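Local coordinates for PUA domain-containing protein (Pyrococcus horikoshii, PDB 3D79) that is of unknown function but carries a PUA domain and may bind RNA, at residues K43-K48 with L60-P65; F75-A80 with V165-R170; A121-K126 with V153-N158. All blocks are in the same frame, centred on the assembly; numbering follows the deposited sequence.

Contact 1 (K43-K48 with L60-P65); sequences KKDEVK and LVNDKP
D45 and N62 meet at the mouth of a beta hairpin, side chain against side chain, with carboxylate and amide planes turned almost perpendicular. Following D45 outward, CB rests on CG1 of V61 at 3.7 Å. Its CG is about as near to N62 ND2 (3.6 Å) as to that methyl, and OD2 passes 3.5 Å from the same V61 CG1 on its way to a hydrogen bond with the backbone N of N42. OD1 accepts from N62 ND2 at 3.2 Å, the donor standing well above the carboxylate plane. The other end of that amide is used too: N62 OD1 takes the backbone N-H of E46 at 2.9 Å, so both polar atoms of N62 are engaged and the group cannot easily flip. An alanine at D45 would keep only CB against V61 and is likely to leave N62 ND2 and the N42 backbone N without their acceptor.

Strands 47-51 and 56-61 form the hairpin, the second and third strands of an antiparallel sheet in the pre-PUA-like region. V47 and V61 are a non-hydrogen-bonded pair facing L16, V21 and F67, whereas K48 and L60 form a hydrogen-bonded pair on the reverse face, joined by two backbone bonds. A third backbone bond runs from N62 N to E46 O.

Beyond L60 the chain reverses in a type I' turn, V61 to K64. With CG anti to its carbonyl carbon (chi1 -69°) and an otherwise extended chain, K48 brings NZ to the turn, where it meets D63 OD1 on the syn lone pair in a 2.8 Å salt bridge. One water accepts from D63 N and lies within hydrogen-bonding distance of E46 O, 3.0 Å.

Contact 2 (F75-A80 with V165-R170); sequences FPLVIA and VIHHAR
V78 and A169 bring the two backbones to 6.3 Å, CA to CA, where the first turn of helix 78-84 meets the chain leaving strand 167-168; no hydrogen bond crosses between them. The H167 ring and V78, both buried, carry the contact. CG2 of V78 lies over one face of the imidazole, 3.7 Å from its centroid and displaced toward the rim, a CH-pi contact in which CE1 and ND1 are the ring atoms nearest the methyl. CE1 also comes within 3.2 Å of the backbone N of V78. Because CG of H167 is anti to its own N (chi1 165°), the ring projects from the strand to the start of the helix. There L77, at the N-cap position, brings CD2 obliquely to the ring at 4.0 Å from CE1. The two methyls of V78 divide the work: CG2 takes the imidazole, while CG1 points to CB of A169 at 4.0 Å. H167 ND1 is buried by the contact with no polar partner in the model; the ring meets the V78 side chain through its face.

I166 and H167 both face I144, a classic beta bulge at the corner where the chain turns from strand 161-165 into 167-168. The contact thus ties the pre-PUA-like part to the PUA domain near the centre of the molecule. I144 of strand 141-147 packs on H167, L77 reaches back to P65 and I68 of strand 64-70, and the C-terminal helix 172-177 closes over the junction with W174 against V78 and I173 against H167.

Contact 3 (A121-K126 with V153-N158); sequences ADEGIK and VMKEKN
K155 and A121 lie side by side where helix 151-156 packs against the end of strand 118-121, and with M154 they account for most of the surface buried here. The aliphatic part of K155 runs along the A121 backbone: CG passes its N, which is buried with no partner in the model, and CD comes within 3.5 Å of its O. A bend at the third torsion (chi3 73°) then turns the ammonium to E123. NZ meets E123 OE2 at 2.7 Å, on the anti lone pair, in a salt bridge whose side chains cross at about a right angle. A water accepts from the same NZ and donates to A121 O, giving the lysine a second link to this strand end.

M154 faces the interior. Its CB rests on CB of A121 at 3.9 Å, SD lies almost as near that methyl, and the extended chain carries CE to CG2 of I125 at 4.2 Å. V97 and A147 touch both M154 and I125, making a small apolar cluster between the helix and the strands of the PUA domain. Between A121 and I125 the chain folds tightly: a type I turn spans D122 to I125, and D122 OD1 accepts from G124 N at 2.9 Å as an Asx turn. The other carboxylate oxygen of D122 holds the backbone N of R95.

The chemistry is layered, with methyls and thioether inside and a lysine-glutamate pair on the exposed side. The salt bridge joins two exposed residues, so it probably competes with water, whereas M154, A121 and I125 meet through buried apolar groups.

How the contacts relate
From the N terminus, contact 1 comes first and closes a short loop, the hairpin of strands 47-51 and 56-61, within the pre-PUA-like region. Strands 64-70 and 73-76 then carry the chain to contact 2, which opens only after contact 1 has closed; the two touch where P65 packs on L77. Contact 2 spans 84 intervening residues and joins the pre-PUA-like part to segment 165-170 of the PUA domain. Contact 3 falls wholly within that long loop, fastening 121-126 to helix 151-156 inside the PUA domain. Contacts 1 and 3, with centres about 33 Å apart, lie on opposite sides of the chain's centre, and contact 2 sits near that centre.

Contact 1 (K43-K48 with L60-P65)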
ATOM      1  N   LYS A  43       3.580 -11.686 -15.731  1.00 16.76           N
ATOM      2  CA  LYS A  43       4.977 -11.854 -16.153  1.00 16.73           C
ATOM      3  C   LYS A  43       5.271 -11.392 -17.579  1.00 16.53           C
ATOM      4  O   LYS A  43       6.421 -11.401 -18.011  1.00 16.38           O
ATOM      5  CB  LYS A  43       5.437 -13.301 -15.954  1.00 16.66           C
ATOM      6  CG  LYS A  43       4.840 -14.288 -16.945  1.00 17.78           C
ATOM      7  CD  LYS A  43       5.278 -15.704 -16.632  1.00 19.16           C
ATOM      8  CE  LYS A  43       4.840 -16.647 -17.743  1.00 20.20           C
ATOM      9  NZ  LYS A  43       5.002 -18.065 -17.348  1.00 22.20           N
ATOM     10  N   LYS A  44       4.228 -10.999 -18.309  1.00 16.61           N
ATOM     11  CA  LYS A  44       4.398 -10.535 -19.686  1.00 17.11           C
ATOM     12  C   LYS A  44       4.285  -9.016 -19.835  1.00 17.11           C
ATOM     13  O   LYS A  44       4.506  -8.489 -20.923  1.00 17.24           O
ATOM     14  CB  LYS A  44       3.405 -11.249 -20.628  1.00 16.74           C
ATOM     15  CG  LYS A  44       3.447 -12.771 -20.499  1.00 17.51           C
ATOM     16  CD  LYS A  44       2.651 -13.505 -21.569  1.00 18.40           C
ATOM     17  CE  LYS A  44       2.555 -14.983 -21.207  1.00 20.94           C
ATOM     18  NZ  LYS A  44       1.855 -15.834 -22.216  1.00 22.78           N
ATOM     19  N   ASP A  45       3.966  -8.317 -18.742  1.00 17.26           N
ATOM     20  CA  ASP A  45       3.770  -6.862 -18.779  1.00 17.70           C
ATOM     21  C   ASP A  45       5.072  -6.099 -19.016  1.00 17.79           C
ATOM     22  O   ASP A  45       6.140  -6.544 -18.599  1.00 17.72           O
ATOM     23  CB  ASP A  45       3.127  -6.358 -17.479  1.00 17.60           C
ATOM     24  CG  ASP A  45       1.656  -6.736 -17.350  1.00 18.65           C
ATOM     25  OD1 ASP A  45       0.959  -6.881 -18.378  1.00 19.58           O
ATOM     26  OD2 ASP A  45       1.187  -6.875 -16.204  1.00 19.27           O
ATOM     27  N   GLU A  46       4.976  -4.949 -19.680  1.00 18.12           N
ATOM     28  CA  GLU A  46       6.123  -4.063 -19.818  1.00 18.78           C
ATOM     29  C   GLU A  46       6.273  -3.264 -18.532  1.00 18.61           C
ATOM     30  O   GLU A  46       5.414  -2.445 -18.200  1.00 18.90           O
ATOM     31  CB  GLU A  46       5.975  -3.117 -21.014  1.00 19.16           C
ATOM     32  CG  GLU A  46       7.263  -2.343 -21.303  1.00 22.50           C
ATOM     33  CD  GLU A  46       7.261  -1.647 -22.651  1.00 26.41           C
ATOM     34  OE1 GLU A  46       6.199  -1.150 -23.074  1.00 29.39           O
ATOM     35  OE2 GLU A  46       8.335  -1.595 -23.287  1.00 30.18           O
ATOM     36  N   VAL A  47       7.364  -3.512 -17.814  1.00 18.39           N
ATOM     37  CA  VAL A  47       7.584  -2.893 -16.513  1.00 18.19           C
ATOM     38  C   VAL A  47       8.794  -1.970 -16.577  1.00 18.78           C
ATOM     39  O   VAL A  47       9.834  -2.330 -17.130  1.00 18.67           O
ATOM     40  CB  VAL A  47       7.737  -3.948 -15.394  1.00 18.33           C
ATOM     41  CG1 VAL A  47       7.765  -3.285 -14.032  1.00 17.42           C
ATOM     42  CG2 VAL A  47       6.588  -4.940 -15.452  1.00 17.29           C
ATOM     43  N   LYS A  48       8.630  -0.772 -16.028  1.00 19.18           N
ATOM     44  CA  LYS A  48       9.670   0.243 -16.053  1.00 20.10           C
ATOM     45  C   LYS A  48       9.858   0.804 -14.653  1.00 20.38           C
ATOM     46  O   LYS A  48       8.967   0.701 -13.809  1.00 20.05           O
ATOM     47  CB  LYS A  48       9.298   1.363 -17.032  1.00 20.36           C
ATOM     48  CG  LYS A  48       9.330   0.953 -18.502  1.00 21.96           C
ATOM     49  CD  LYS A  48       8.756   2.051 -19.377  1.00 25.05           C
ATOM     50  CE  LYS A  48       8.425   1.540 -20.771  1.00 27.06           C
ATOM     51  NZ  LYS A  48       7.585   2.525 -21.506  1.00 28.30           N
ATOM     52  N   LEU A  60       6.377   1.261 -12.864  1.00 16.33           N
ATOM     53  CA  LEU A  60       5.280   1.439 -13.806  1.00 16.80           C
ATOM     54  C   LEU A  60       4.996   0.137 -14.535  1.00 17.11           C
ATOM     55  O   LEU A  60       5.922  -0.545 -14.969  1.00 17.66           O
ATOM     56  CB  LEU A  60       5.602   2.542 -14.820  1.00 17.46           C
ATOM     57  CG  LEU A  60       5.777   3.962 -14.257  1.00 18.34           C
ATOM     58  CD1 LEU A  60       7.247   4.244 -13.964  1.00 19.68           C
ATOM     59  CD2 LEU A  60       5.199   5.006 -15.209  1.00 20.70           C
ATOM     60  N   VAL A  61       3.716  -0.203 -14.649  1.00 17.23           N
ATOM     61  CA  VAL A  61       3.286  -1.397 -15.374  1.00 17.30           C
ATOM     62  C   VAL A  61       2.471  -0.923 -16.568  1.00 17.78           C
ATOM     63  O   VAL A  61       1.408  -0.325 -16.397  1.00 17.23           O
ATOM     64  CB  VAL A  61       2.452  -2.343 -14.486  1.00 17.37           C
ATOM     65  CG1 VAL A  61       2.084  -3.606 -15.252  1.00 16.87           C
ATOM     66  CG2 VAL A  61       3.225  -2.708 -13.225  1.00 17.47           C
ATOM     67  N   ASN A  62       2.987  -1.184 -17.767  1.00 18.41           N
ATOM     68  CA  ASN A  62       2.405  -0.661 -19.009  1.00 19.40           C
ATOM     69  C   ASN A  62       2.092   0.834 -18.891  1.00 20.04           C
ATOM     70  O   ASN A  62       0.978   1.290 -19.189  1.00 20.36           O
ATOM     71  CB  ASN A  62       1.188  -1.494 -19.433  1.00 19.65           C
ATOM     72  CG  ASN A  62       1.515  -2.972 -19.550  1.00 19.60           C
ATOM     73  OD1 ASN A  62       2.582  -3.348 -20.042  1.00 19.32           O
ATOM     74  ND2 ASN A  62       0.600  -3.818 -19.092  1.00 21.95           N
ATOM     75  N   ASP A  63       3.104   1.563 -18.417  1.00 20.48           N
ATOM     76  CA  ASP A  63       3.119   3.025 -18.264  1.00 21.28           C
ATOM     77  C   ASP A  63       2.239   3.620 -17.155  1.00 21.13           C
ATOM     78  O   ASP A  63       2.174   4.845 -17.002  1.00 21.52           O
ATOM     79  CB  ASP A  63       2.903   3.727 -19.616  1.00 22.00           C
ATOM     80  CG  ASP A  63       3.923   3.302 -20.651  1.00 23.85           C
ATOM     81  OD1 ASP A  63       5.140   3.484 -20.410  1.00 27.62           O
ATOM     82  OD2 ASP A  63       3.506   2.774 -21.705  1.00 27.48           O
ATOM     83  N   LYS A  64       1.577   2.776 -16.371  1.00 20.56           N
ATOM     84  CA  LYS A  64       0.833   3.293 -15.222  1.00 19.91           C
ATOM     85  C   LYS A  64       1.620   3.079 -13.925  1.00 18.84           C
ATOM     86  O   LYS A  64       2.112   1.982 -13.679  1.00 17.85           O
ATOM     87  CB  LYS A  64      -0.589   2.725 -15.143  1.00 20.73           C
ATOM     88  CG  LYS A  64      -0.707   1.288 -14.707  1.00 23.03           C
ATOM     89  CD  LYS A  64      -2.111   0.758 -14.968  1.00 26.63           C
ATOM     90  CE  LYS A  64      -2.155  -0.757 -14.868  1.00 27.37           C
ATOM     91  NZ  LYS A  64      -1.082  -1.408 -15.677  1.00 26.71           N
ATOM     92  N   PRO A  65       1.765   4.143 -13.111  1.00 17.94           N
ATOM     93  CA  PRO A  65       2.459   4.012 -11.829  1.00 17.19           C
ATOM     94  C   PRO A  65       1.711   3.041 -10.926  1.00 16.54           C
ATOM     95  O   PRO A  65       0.534   3.257 -10.622  1.00 16.71           O
ATOM     96  CB  PRO A  65       2.432   5.436 -11.252  1.00 17.54           C
ATOM     97  CG  PRO A  65       1.394   6.164 -12.017  1.00 17.74           C
ATOM     98  CD  PRO A  65       1.304   5.522 -13.362  1.00 18.08           C
TER
HETATM   99  O   HOH W   1       5.731   0.507 -18.212  1.00 22.53           O
HETATM  100  O   HOH W   2       5.158   0.257 -21.097  1.00 30.96           O

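Contact 2 (F75-A80 with V165-R170)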
ATOM      1  N   PHE A  75       5.431  -2.275  -2.881  1.00 15.12           N
ATOM      2  CA  PHE A  75       4.057  -2.246  -2.388  1.00 14.34           C
ATOM      3  C   PHE A  75       3.237  -1.332  -3.290  1.00 13.68           C
ATOM      4  O   PHE A  75       3.772  -0.371  -3.834  1.00 13.32           O
ATOM      5  CB  PHE A  75       3.991  -1.750  -0.940  1.00 14.36           C
ATOM      6  CG  PHE A  75       2.727  -2.146  -0.227  1.00 14.31           C
ATOM      7  CD1 PHE A  75       2.505  -3.473   0.138  1.00 14.38           C
ATOM      8  CD2 PHE A  75       1.753  -1.195   0.081  1.00 15.16           C
ATOM      9  CE1 PHE A  75       1.339  -3.853   0.787  1.00 14.59           C
ATOM     10  CE2 PHE A  75       0.584  -1.564   0.734  1.00 15.52           C
ATOM     11  CZ  PHE A  75       0.374  -2.896   1.090  1.00 14.74           C
ATOM     12  N   PRO A  76       1.939  -1.637  -3.484  1.00 13.48           N
ATOM     13  CA  PRO A  76       1.132  -0.723  -4.298  1.00 13.26           C
ATOM     14  C   PRO A  76       1.139   0.733  -3.825  1.00 13.21           C
ATOM     15  O   PRO A  76       1.097   1.002  -2.622  1.00 13.46           O
ATOM     16  CB  PRO A  76      -0.286  -1.301  -4.172  1.00 13.57           C
ATOM     17  CG  PRO A  76      -0.068  -2.743  -3.911  1.00 13.21           C
ATOM     18  CD  PRO A  76       1.157  -2.811  -3.044  1.00 13.50           C
ATOM     19  N   LEU A  77       1.183   1.655  -4.782  1.00 13.43           N
ATOM     20  CA  LEU A  77       1.027   3.082  -4.504  1.00 13.70           C
ATOM     21  C   LEU A  77      -0.396   3.398  -4.061  1.00 13.54           C
ATOM     22  O   LEU A  77      -1.327   2.632  -4.336  1.00 14.08           O
ATOM     23  CB  LEU A  77       1.344   3.909  -5.752  1.00 13.70           C
ATOM     24  CG  LEU A  77       2.786   3.878  -6.264  1.00 15.19           C
ATOM     25  CD1 LEU A  77       2.849   4.468  -7.652  1.00 16.56           C
ATOM     26  CD2 LEU A  77       3.733   4.616  -5.312  1.00 15.85           C
ATOM     27  N   VAL A  78      -0.567   4.533  -3.387  1.00 13.68           N
ATOM     28  CA  VAL A  78      -1.908   4.982  -2.995  1.00 13.85           C
ATOM     29  C   VAL A  78      -2.801   5.179  -4.228  1.00 14.00           C
ATOM     30  O   VAL A  78      -3.973   4.784  -4.204  1.00 14.55           O
ATOM     31  CB  VAL A  78      -1.878   6.237  -2.072  1.00 13.98           C
ATOM     32  CG1 VAL A  78      -3.295   6.680  -1.708  1.00 15.21           C
ATOM     33  CG2 VAL A  78      -1.110   5.919  -0.792  1.00 13.43           C
ATOM     34  N   ILE A  79      -2.253   5.755  -5.299  1.00 14.44           N
ATOM     35  CA  ILE A  79      -3.020   5.934  -6.546  1.00 15.33           C
ATOM     36  C   ILE A  79      -3.498   4.594  -7.128  1.00 15.11           C
ATOM     37  O   ILE A  79      -4.660   4.474  -7.553  1.00 15.37           O
ATOM     38  CB  ILE A  79      -2.277   6.807  -7.611  1.00 15.42           C
ATOM     39  CG1 ILE A  79      -3.216   7.162  -8.778  1.00 17.26           C
ATOM     40  CG2 ILE A  79      -1.018   6.127  -8.123  1.00 15.98           C
ATOM     41  CD1 ILE A  79      -4.479   7.906  -8.353  1.00 18.63           C
ATOM     42  N   ALA A  80      -2.619   3.588  -7.119  1.00 14.76           N
ATOM     43  CA  ALA A  80      -2.962   2.247  -7.602  1.00 15.00           C
ATOM     44  C   ALA A  80      -4.113   1.643  -6.792  1.00 14.92           C
ATOM     45  O   ALA A  80      -5.063   1.081  -7.353  1.00 14.48           O
ATOM     46  CB  ALA A  80      -1.747   1.338  -7.563  1.00 14.95           C
ATOM     47  N   VAL A 165       3.528   5.286   8.636  1.00 14.78           N
ATOM     48  CA  VAL A 165       3.181   5.663   7.262  1.00 14.79           C
ATOM     49  C   VAL A 165       4.438   6.040   6.472  1.00 15.25           C
ATOM     50  O   VAL A 165       5.307   6.758   6.978  1.00 15.27           O
ATOM     51  CB  VAL A 165       2.134   6.798   7.222  1.00 14.80           C
ATOM     52  CG1 VAL A 165       1.891   7.269   5.786  1.00 14.34           C
ATOM     53  CG2 VAL A 165       0.828   6.320   7.858  1.00 14.67           C
ATOM     54  N   ILE A 166       4.538   5.528   5.246  1.00 14.99           N
ATOM     55  CA  ILE A 166       5.676   5.839   4.372  1.00 15.32           C
ATOM     56  C   ILE A 166       5.268   6.614   3.114  1.00 15.14           C
ATOM     57  O   ILE A 166       6.116   7.156   2.404  1.00 15.13           O
ATOM     58  CB  ILE A 166       6.488   4.562   3.989  1.00 15.41           C
ATOM     59  CG1 ILE A 166       5.668   3.629   3.083  1.00 15.30           C
ATOM     60  CG2 ILE A 166       6.992   3.843   5.246  1.00 15.64           C
ATOM     61  CD1 ILE A 166       6.458   2.418   2.557  1.00 16.55           C
ATOM     62  N   HIS A 167       3.964   6.655   2.847  1.00 14.59           N
ATOM     63  CA  HIS A 167       3.420   7.336   1.683  1.00 14.08           C
ATOM     64  C   HIS A 167       1.927   7.514   1.920  1.00 14.30           C
ATOM     65  O   HIS A 167       1.241   6.569   2.312  1.00 13.74           O
ATOM     66  CB  HIS A 167       3.725   6.539   0.395  1.00 14.21           C
ATOM     67  CG  HIS A 167       2.919   6.958  -0.799  1.00 13.65           C
ATOM     68  ND1 HIS A 167       2.369   6.048  -1.679  1.00 15.84           N
ATOM     69  CD2 HIS A 167       2.571   8.182  -1.259  1.00 13.58           C
ATOM     70  CE1 HIS A 167       1.711   6.697  -2.624  1.00 12.96           C
ATOM     71  NE2 HIS A 167       1.813   7.991  -2.390  1.00 16.55           N
ATOM     72  N   HIS A 168       1.433   8.729   1.717  1.00 15.05           N
ATOM     73  CA  HIS A 168       0.010   9.005   1.893  1.00 15.99           C
ATOM     74  C   HIS A 168      -0.538   9.867   0.768  1.00 16.64           C
ATOM     75  O   HIS A 168       0.217  10.572   0.091  1.00 16.51           O
ATOM     76  CB  HIS A 168      -0.269   9.642   3.264  1.00 16.07           C
ATOM     77  CG  HIS A 168       0.354  10.993   3.454  1.00 16.69           C
ATOM     78  ND1 HIS A 168      -0.261  12.163   3.057  1.00 17.21           N
ATOM     79  CD2 HIS A 168       1.525  11.361   4.028  1.00 16.90           C
ATOM     80  CE1 HIS A 168       0.512  13.191   3.366  1.00 18.05           C
ATOM     81  NE2 HIS A 168       1.604  12.731   3.948  1.00 17.64           N
ATOM     82  N   ALA A 169      -1.853   9.794   0.559  1.00 17.94           N
ATOM     83  CA  ALA A 169      -2.511  10.659  -0.412  1.00 18.99           C
ATOM     84  C   ALA A 169      -2.224  12.115  -0.032  1.00 20.37           C
ATOM     85  O   ALA A 169      -2.173  12.450   1.156  1.00 20.81           O
ATOM     86  CB  ALA A 169      -4.013  10.386  -0.450  1.00 19.00           C
ATOM     87  N   ARG A 170      -2.018  12.957  -1.043  1.00 21.39           N
ATOM     88  CA  ARG A 170      -1.643  14.376  -0.870  1.00 22.32           C
ATOM     89  C   ARG A 170      -0.147  14.642  -0.643  1.00 22.18           C
ATOM     90  O   ARG A 170       0.260  15.806  -0.584  1.00 22.84           O
ATOM     91  CB  ARG A 170      -2.453  15.063   0.241  1.00 22.76           C
ATOM     92  CG  ARG A 170      -3.959  15.037   0.067  1.00 24.57           C
ATOM     93  CD  ARG A 170      -4.593  15.874   1.157  1.00 27.78           C
ATOM     94  NE  ARG A 170      -6.045  15.750   1.186  1.00 30.84           N
ATOM     95  CZ  ARG A 170      -6.824  16.314   2.104  1.00 32.10           C
ATOM     96  NH1 ARG A 170      -6.293  17.046   3.078  1.00 33.53           N
ATOM     97  NH2 ARG A 170      -8.139  16.143   2.051  1.00 33.31           N
TER

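Contact 3 (A121-K126 with V153-N158)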
ATOM      1  N   ALA A 121      -8.798  -4.591  10.849  1.00 15.83           N
ATOM      2  CA  ALA A 121      -7.496  -4.870  10.261  1.00 16.08           C
ATOM      3  C   ALA A 121      -7.458  -6.329   9.842  1.00 16.45           C
ATOM      4  O   ALA A 121      -8.148  -7.166  10.422  1.00 16.46           O
ATOM      5  CB  ALA A 121      -6.370  -4.562  11.264  1.00 16.12           C
ATOM      6  N   ASP A 122      -6.670  -6.625   8.819  1.00 16.86           N
ATOM      7  CA  ASP A 122      -6.448  -8.002   8.399  1.00 17.73           C
ATOM      8  C   ASP A 122      -5.693  -8.750   9.495  1.00 18.21           C
ATOM      9  O   ASP A 122      -4.568  -8.395   9.829  1.00 18.11           O
ATOM     10  CB  ASP A 122      -5.663  -8.010   7.085  1.00 17.59           C
ATOM     11  CG  ASP A 122      -5.235  -9.402   6.657  1.00 18.42           C
ATOM     12  OD1 ASP A 122      -5.841 -10.400   7.111  1.00 18.97           O
ATOM     13  OD2 ASP A 122      -4.291  -9.485   5.849  1.00 18.20           O
ATOM     14  N   GLU A 123      -6.315  -9.786  10.055  1.00 19.39           N
ATOM     15  CA  GLU A 123      -5.676 -10.557  11.132  1.00 20.54           C
ATOM     16  C   GLU A 123      -4.405 -11.282  10.668  1.00 20.64           C
ATOM     17  O   GLU A 123      -3.597 -11.725  11.486  1.00 21.35           O
ATOM     18  CB  GLU A 123      -6.673 -11.520  11.777  1.00 21.00           C
ATOM     19  CG  GLU A 123      -7.837 -10.803  12.467  1.00 23.23           C
ATOM     20  CD  GLU A 123      -8.383 -11.552  13.670  1.00 26.77           C
ATOM     21  OE1 GLU A 123      -7.842 -12.627  14.015  1.00 28.64           O
ATOM     22  OE2 GLU A 123      -9.360 -11.055  14.276  1.00 27.58           O
ATOM     23  N   GLY A 124      -4.218 -11.365   9.351  1.00 20.85           N
ATOM     24  CA  GLY A 124      -3.016 -11.959   8.772  1.00 20.68           C
ATOM     25  C   GLY A 124      -1.776 -11.090   8.901  1.00 20.57           C
ATOM     26  O   GLY A 124      -0.655 -11.576   8.737  1.00 21.11           O
ATOM     27  N   ILE A 125      -1.978  -9.805   9.197  1.00 20.05           N
ATOM     28  CA  ILE A 125      -0.891  -8.834   9.351  1.00 19.18           C
ATOM     29  C   ILE A 125       0.010  -9.170  10.545  1.00 19.43           C
ATOM     30  O   ILE A 125      -0.477  -9.420  11.652  1.00 19.36           O
ATOM     31  CB  ILE A 125      -1.441  -7.377   9.526  1.00 19.02           C
ATOM     32  CG1 ILE A 125      -2.080  -6.864   8.235  1.00 18.52           C
ATOM     33  CG2 ILE A 125      -0.336  -6.416   9.964  1.00 18.09           C
ATOM     34  CD1 ILE A 125      -3.016  -5.677   8.445  1.00 18.13           C
ATOM     35  N   LYS A 126       1.319  -9.181  10.303  1.00 19.56           N
ATOM     36  CA  LYS A 126       2.318  -9.300  11.368  1.00 19.97           C
ATOM     37  C   LYS A 126       3.117  -8.012  11.465  1.00 20.04           C
ATOM     38  O   LYS A 126       3.233  -7.278  10.483  1.00 19.48           O
ATOM     39  CB  LYS A 126       3.282 -10.448  11.077  1.00 20.62           C
ATOM     40  CG  LYS A 126       2.660 -11.834  11.167  1.00 21.90           C
ATOM     41  CD  LYS A 126       3.738 -12.917  11.237  1.00 25.70           C
ATOM     42  CE  LYS A 126       4.423 -13.146   9.897  1.00 27.87           C
ATOM     43  NZ  LYS A 126       3.544 -13.866   8.931  1.00 28.93           N
ATOM     44  N   VAL A 153      -3.667  -7.472  17.179  1.00 18.34           N
ATOM     45  CA  VAL A 153      -3.389  -6.465  18.202  1.00 18.08           C
ATOM     46  C   VAL A 153      -3.998  -5.113  17.813  1.00 17.72           C
ATOM     47  O   VAL A 153      -4.540  -4.401  18.665  1.00 17.80           O
ATOM     48  CB  VAL A 153      -1.873  -6.383  18.528  1.00 18.20           C
ATOM     49  CG1 VAL A 153      -1.554  -5.155  19.372  1.00 17.79           C
ATOM     50  CG2 VAL A 153      -1.430  -7.653  19.253  1.00 18.76           C
ATOM     51  N   MET A 154      -3.948  -4.783  16.520  1.00 17.20           N
ATOM     52  CA  MET A 154      -4.587  -3.568  16.004  1.00 16.74           C
ATOM     53  C   MET A 154      -6.083  -3.510  16.318  1.00 17.03           C
ATOM     54  O   MET A 154      -6.614  -2.438  16.603  1.00 17.03           O
ATOM     55  CB  MET A 154      -4.391  -3.439  14.489  1.00 16.90           C
ATOM     56  CG  MET A 154      -2.975  -3.152  14.041  1.00 16.55           C
ATOM     57  SD  MET A 154      -2.975  -2.790  12.272  1.00 16.67           S
ATOM     58  CE  MET A 154      -1.216  -2.818  11.915  1.00 15.45           C
ATOM     59  N   LYS A 155      -6.754  -4.660  16.249  1.00 16.82           N
ATOM     60  CA  LYS A 155      -8.186  -4.740  16.535  1.00 17.47           C
ATOM     61  C   LYS A 155      -8.515  -4.686  18.030  1.00 17.55           C
ATOM     62  O   LYS A 155      -9.590  -4.225  18.418  1.00 17.83           O
ATOM     63  CB  LYS A 155      -8.778  -6.009  15.909  1.00 17.35           C
ATOM     64  CG  LYS A 155      -8.799  -5.973  14.383  1.00 17.27           C
ATOM     65  CD  LYS A 155      -9.171  -7.331  13.786  1.00 18.07           C
ATOM     66  CE  LYS A 155     -10.646  -7.639  13.980  1.00 20.02           C
ATOM     67  NZ  LYS A 155     -10.970  -9.041  13.574  1.00 20.65           N
ATOM     68  N   GLU A 156      -7.580  -5.159  18.849  1.00 17.76           N
ATOM     69  CA  GLU A 156      -7.754  -5.299  20.297  1.00 18.31           C
ATOM     70  C   GLU A 156      -7.424  -4.020  21.069  1.00 18.12           C
ATOM     71  O   GLU A 156      -8.092  -3.688  22.056  1.00 18.09           O
ATOM     72  CB  GLU A 156      -6.872  -6.446  20.799  1.00 18.93           C
ATOM     73  CG  GLU A 156      -6.860  -6.666  22.320  1.00 22.04           C
ATOM     74  CD  GLU A 156      -8.122  -7.338  22.866  1.00 26.17           C
ATOM     75  OE1 GLU A 156      -8.888  -7.952  22.085  1.00 27.40           O
ATOM     76  OE2 GLU A 156      -8.342  -7.251  24.097  1.00 28.36           O
ATOM     77  N   LYS A 157      -6.385  -3.321  20.625  1.00 17.56           N
ATOM     78  CA  LYS A 157      -5.866  -2.168  21.363  1.00 17.57           C
ATOM     79  C   LYS A 157      -6.519  -0.859  20.953  1.00 16.76           C
ATOM     80  O   LYS A 157      -6.803  -0.633  19.776  1.00 16.84           O
ATOM     81  CB  LYS A 157      -4.346  -2.058  21.206  1.00 17.84           C
ATOM     82  CG  LYS A 157      -3.579  -3.239  21.777  1.00 19.94           C
ATOM     83  CD  LYS A 157      -2.180  -2.847  22.223  1.00 24.56           C
ATOM     84  CE  LYS A 157      -2.120  -2.677  23.738  1.00 27.41           C
ATOM     85  NZ  LYS A 157      -2.013  -3.988  24.454  1.00 30.31           N
ATOM     86  N   ASN A 158      -6.763  -0.001  21.940  1.00 16.42           N
ATOM     87  CA  ASN A 158      -7.220   1.358  21.668  1.00 15.84           C
ATOM     88  C   ASN A 158      -6.138   2.397  21.996  1.00 15.86           C
ATOM     89  O   ASN A 158      -6.420   3.594  22.030  1.00 15.78           O
ATOM     90  CB  ASN A 158      -8.519   1.661  22.432  1.00 15.40           C
ATOM     91  CG  ASN A 158      -8.308   1.760  23.942  1.00 15.38           C
ATOM     92  OD1 ASN A 158      -7.558   0.984  24.532  1.00 15.79           O
ATOM     93  ND2 ASN A 158      -8.994   2.710  24.572  1.00 14.98           N
TER
HETATM   94  O   HOH W   3     -10.858  -8.650  10.666  1.00 21.27           O